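PDB 3FYF: protein bvu-3222 from Bacteroides vulgatus ATCC 8482, which is of unknown function, a DUF4251-family protein that is probably exported to the periplasm and is built around an antiparallel beta-sheet. Local coordinates for residues S35-Q38 with A39-L43; V137-G140 with G141-Q144. One frame throughout, in Å; residues are numbered along the deposited sequence.

Interaction 1. Residues S35-Q38 with A39-L43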
loop_
_atom_site.group_PDB
_atom_site.type_symbol
_atom_site.label_atom_id
_atom_site.label_comp_id
_atom_site.label_asym_id
_atom_site.label_seq_id
_atom_site.Cartn_x
_atom_site.Cartn_y
_atom_site.Cartn_z
ATOM N N SER B 35 13.999 -9.014 -9.741
ATOM C CA SER B 35 12.540 -9.083 -9.788
ATOM C C SER B 35 11.939 -8.124 -10.820
ATOM O O SER B 35 10.912 -8.429 -11.421
ATOM C CB SER B 35 11.960 -8.783 -8.409
ATOM O OG SER B 35 12.700 -9.432 -7.395
ATOM N N TYR B 36 12.592 -6.976 -11.005
ATOM C CA TYR B 36 12.209 -5.978 -11.998
ATOM C C TYR B 36 12.266 -6.520 -13.424
ATOM O O TYR B 36 11.265 -6.470 -14.135
ATOM C CB TYR B 36 13.096 -4.740 -11.858
ATOM C CG TYR B 36 12.910 -3.673 -12.911
ATOM C CD1 TYR B 36 11.686 -3.028 -13.074
ATOM C CD2 TYR B 36 13.974 -3.280 -13.717
ATOM C CE1 TYR B 36 11.524 -2.033 -14.021
ATOM C CE2 TYR B 36 13.820 -2.287 -14.674
ATOM C CZ TYR B 36 12.590 -1.668 -14.817
ATOM O OH TYR B 36 12.429 -0.684 -15.755
ATOM N N VAL B 37 13.431 -7.044 -13.814
ATOM C CA VAL B 37 13.674 -7.620 -15.144
ATOM C C VAL B 37 12.713 -8.785 -15.429
ATOM O O VAL B 37 12.145 -8.881 -16.524
ATOM C CB VAL B 37 15.166 -8.044 -15.305
ATOM C CG1 VAL B 37 15.424 -8.720 -16.651
ATOM C CG2 VAL B 37 16.091 -6.835 -15.139
ATOM N N GLN B 38 12.506 -9.636 -14.422
ATOM C CA GLN B 38 11.494 -10.697 -14.472
ATOM C C GLN B 38 10.073 -10.176 -14.681
ATOM O O GLN B 38 9.281 -10.820 -15.371
ATOM C CB GLN B 38 11.536 -11.547 -13.201
ATOM C CG GLN B 38 12.687 -12.550 -13.140
ATOM C CD GLN B 38 12.683 -13.377 -11.862
ATOM O OE1 GLN B 38 11.913 -13.118 -10.932
ATOM N NE2 GLN B 38 13.554 -14.380 -11.809
ATOM N N ALA B 39 9.748 -9.033 -14.072
ATOM C CA ALA B 39 8.432 -8.407 -14.235
ATOM C C ALA B 39 8.269 -7.785 -15.626
ATOM O O ALA B 39 7.216 -7.932 -16.246
ATOM C CB ALA B 39 8.185 -7.364 -13.143
ATOM N N ILE B 40 9.315 -7.102 -16.096
ATOM C CA ILE B 40 9.386 -6.528 -17.452
ATOM C C ILE B 40 9.156 -7.612 -18.507
ATOM O O ILE B 40 8.284 -7.472 -19.371
ATOM C CB ILE B 40 10.771 -5.844 -17.706
ATOM C CG1 ILE B 40 10.976 -4.645 -16.782
ATOM C CG2 ILE B 40 10.946 -5.418 -19.175
ATOM C CD1 ILE B 40 10.205 -3.427 -17.175
ATOM N N ASN B 41 9.930 -8.694 -18.405
ATOM C CA ASN B 41 9.826 -9.847 -19.308
ATOM C C ASN B 41 8.496 -10.584 -19.221
ATOM O O ASN B 41 8.014 -11.116 -20.220
ATOM C CB ASN B 41 10.981 -10.825 -19.076
ATOM C CG ASN B 41 12.327 -10.245 -19.478
ATOM O OD1 ASN B 41 12.408 -9.317 -20.285
ATOM N ND2 ASN B 41 13.391 -10.791 -18.912
ATOM N N ALA B 42 7.901 -10.602 -18.030
ATOM C CA ALA B 42 6.573 -11.179 -17.846
ATOM C C ALA B 42 5.511 -10.342 -18.549
ATOM O O ALA B 42 4.568 -10.889 -19.123
ATOM C CB ALA B 42 6.251 -11.314 -16.383
ATOM N N LEU B 43 5.676 -9.021 -18.509
ATOM C CA LEU B 43 4.733 -8.100 -19.149
ATOM C C LEU B 43 4.858 -8.139 -20.668
ATOM O O LEU B 43 3.851 -8.106 -21.368
ATOM C CB LEU B 43 4.933 -6.663 -18.654
ATOM C CG LEU B 43 4.485 -6.267 -17.242
ATOM C CD1 LEU B 43 5.057 -4.896 -16.891
ATOM C CD2 LEU B 43 2.970 -6.274 -17.089
#
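Four successive i to i+4 hydrogen bonds join 35-38 to 39-43 as adjoining turns of one alpha-helix. Ala39 N donates to Ser35 O, Ile40 N to Tyr36 O, Asn41 N to Val37 O and Ala42 N to Gln38 O. The bonds from Ile40 N and Asn41 N are nearly straight, whereas those from Ala39 N and Ala42 N are clearly bent; the shortest runs 2.8 Å from Ile40 N to Tyr36 O.

Among the side chains, Tyr36 and Ile40 carry the contact. With CG anti to the backbone N (chi1 174°), the Tyr36 ring swings toward the next turn, where Ile40 CG1 sits over one face in a CH-pi contact, 4.0 Å from the ring centroid and 15° off its normal. Ile40 CD1 runs on past the rim at the CE1-CZ edge, toward the hydroxyl end, 3.7 Å from Tyr36 CE1. Val37 and Asn41 run side by side, Val37 CG1 lying 3.7 Å from Asn41 ND2. The Tyr36 hydroxyl is hydrogen-bonded to Gly117 O, which ties down the far end of the ring.

Helix 27-44 lies against the sheet: Ile40 and Leu43 pack on Val119 of strand 119-126 and Leu138 of strand 132-138, while Ala42 meets Phe48 of strand 48-52.

Interaction 2. Residues V137-G140 with G141-Q144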
loop_
_atom_site.group_PDB
_atom_site.type_symbol
_atom_site.label_atom_id
_atom_site.label_comp_id
_atom_site.label_asym_id
_atom_site.label_seq_id
_atom_site.Cartn_x
_atom_site.Cartn_y
_atom_site.Cartn_z
ATOM N N VAL B 137 0.773 0.149 -13.005
ATOM C CA VAL B 137 1.991 0.936 -12.922
ATOM C C VAL B 137 2.995 0.074 -12.168
ATOM O O VAL B 137 2.736 -0.307 -11.028
ATOM C CB VAL B 137 1.766 2.266 -12.168
ATOM C CG1 VAL B 137 3.063 3.054 -12.097
ATOM C CG2 VAL B 137 0.643 3.106 -12.849
ATOM N N LEU B 138 4.117 -0.243 -12.815
ATOM C CA LEU B 138 5.220 -0.984 -12.190
ATOM C C LEU B 138 6.347 -0.023 -11.804
ATOM O O LEU B 138 6.845 0.720 -12.645
ATOM C CB LEU B 138 5.741 -2.071 -13.143
ATOM C CG LEU B 138 7.081 -2.787 -12.911
ATOM C CD1 LEU B 138 7.028 -3.709 -11.703
ATOM C CD2 LEU B 138 7.456 -3.583 -14.147
ATOM N N THR B 139 6.737 -0.042 -10.532
ATOM C CA THR B 139 7.816 0.807 -10.034
ATOM C C THR B 139 9.175 0.316 -10.560
ATOM O O THR B 139 9.519 -0.850 -10.394
ATOM C CB THR B 139 7.813 0.853 -8.484
ATOM O OG1 THR B 139 6.510 1.212 -8.011
ATOM C CG2 THR B 139 8.825 1.856 -7.960
ATOM N N GLY B 140 9.927 1.215 -11.193
ATOM C CA GLY B 140 11.230 0.892 -11.775
ATOM C C GLY B 140 12.264 0.408 -10.775
ATOM O O GLY B 140 12.380 0.956 -9.675
ATOM N N GLY B 141 12.994 -0.642 -11.152
ATOM C CA GLY B 141 13.981 -1.274 -10.273
ATOM C C GLY B 141 13.386 -2.170 -9.201
ATOM O O GLY B 141 14.097 -2.588 -8.295
ATOM N N THR B 142 12.082 -2.449 -9.288
ATOM C CA THR B 142 11.369 -3.325 -8.345
ATOM C C THR B 142 10.357 -4.184 -9.114
ATOM O O THR B 142 10.140 -3.961 -10.304
ATOM C CB THR B 142 10.536 -2.530 -7.294
ATOM O OG1 THR B 142 9.421 -1.920 -7.944
ATOM C CG2 THR B 142 11.346 -1.457 -6.560
ATOM N N ASN B 143 9.729 -5.150 -8.434
ATOM C CA ASN B 143 8.506 -5.786 -8.962
ATOM C C ASN B 143 7.228 -5.334 -8.242
ATOM O O ASN B 143 6.193 -5.997 -8.286
ATOM C CB ASN B 143 8.614 -7.324 -9.057
ATOM C CG ASN B 143 8.509 -8.043 -7.700
ATOM O OD1 ASN B 143 8.122 -9.208 -7.650
ATOM N ND2 ASN B 143 8.878 -7.369 -6.618
ATOM N N GLN B 144 7.320 -4.182 -7.590
ATOM C CA GLN B 144 6.202 -3.619 -6.855
ATOM C C GLN B 144 5.310 -2.857 -7.824
ATOM O O GLN B 144 5.769 -1.997 -8.578
ATOM C CB GLN B 144 6.717 -2.728 -5.727
ATOM C CG GLN B 144 7.505 -3.515 -4.694
ATOM C CD GLN B 144 8.289 -2.637 -3.754
ATOM O OE1 GLN B 144 7.917 -1.490 -3.497
ATOM N NE2 GLN B 144 9.383 -3.176 -3.222
#
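A type II beta turn from Thr139 to Thr142 reverses the chain between strands 132-138 and 144-151, and an ST turn begins on its last residue, Thr142. Thr139 O takes two bonds from the same residue: a bent one from Thr142 N at 3.2 Å, and one from Thr142 OG1 at 2.7 Å. Both donors come from the same face of the carbonyl plane, the hydroxyl lying 43° out of it. Thr142 OG1 occupies the position between its own backbone N and carbonyl carbon (chi1 70°), from which it can donate to Thr139 O while accepting from Gln144 N at 3.1 Å. Replacing Thr142 with a valine would probably leave Gln144 N without this acceptor and Thr139 O with the bent backbone bond alone from that residue. At the base of the connection, Thr139 N donates to Gln144 O at 2.9 Å, nearly linear at 167°, and pairs the two arms. Gly141 has a positive phi, which favours glycine at the third position of the turn.

On the helix side, Leu138 CD1 reaches across to Thr142 O at 3.4 Å and to Asn143 CA at 3.7 Å. The polar ends of Thr139 and Gln144 meet the second subunit, Thr139 OG1 bonding to Met62 O and Gln144 OE1 to Phe64 N of that chain. The arrangement is that of a beta-hairpin connection between antiparallel neighbours, with a glycine-containing type II turn at its tip and a threonine hydroxyl bracing the return arm.

In the fold
Interactions 1 and 2 lie about 9 Å apart, centre to centre, and touch directly. Tyr36 CD1 packs 3.3 Å from Thr142 O, and Ser35 O lies 3.5 Å from Asn143 CB, so the helix rests against the connection between two strands. Leu138, on strand 132-138, also meets Ala39, Ile40 and Leu43 of the helix and thus belongs to both neighbourhoods. Interaction 1 is partly buried, with Val37, Gln38 and Asn41 exposed; regular backbone bonding and apolar packing on a ring dominate it. Interaction 2 is buried, relies on hydroxyl and main-chain bonds, and faces the second subunit, which does not touch interaction 1.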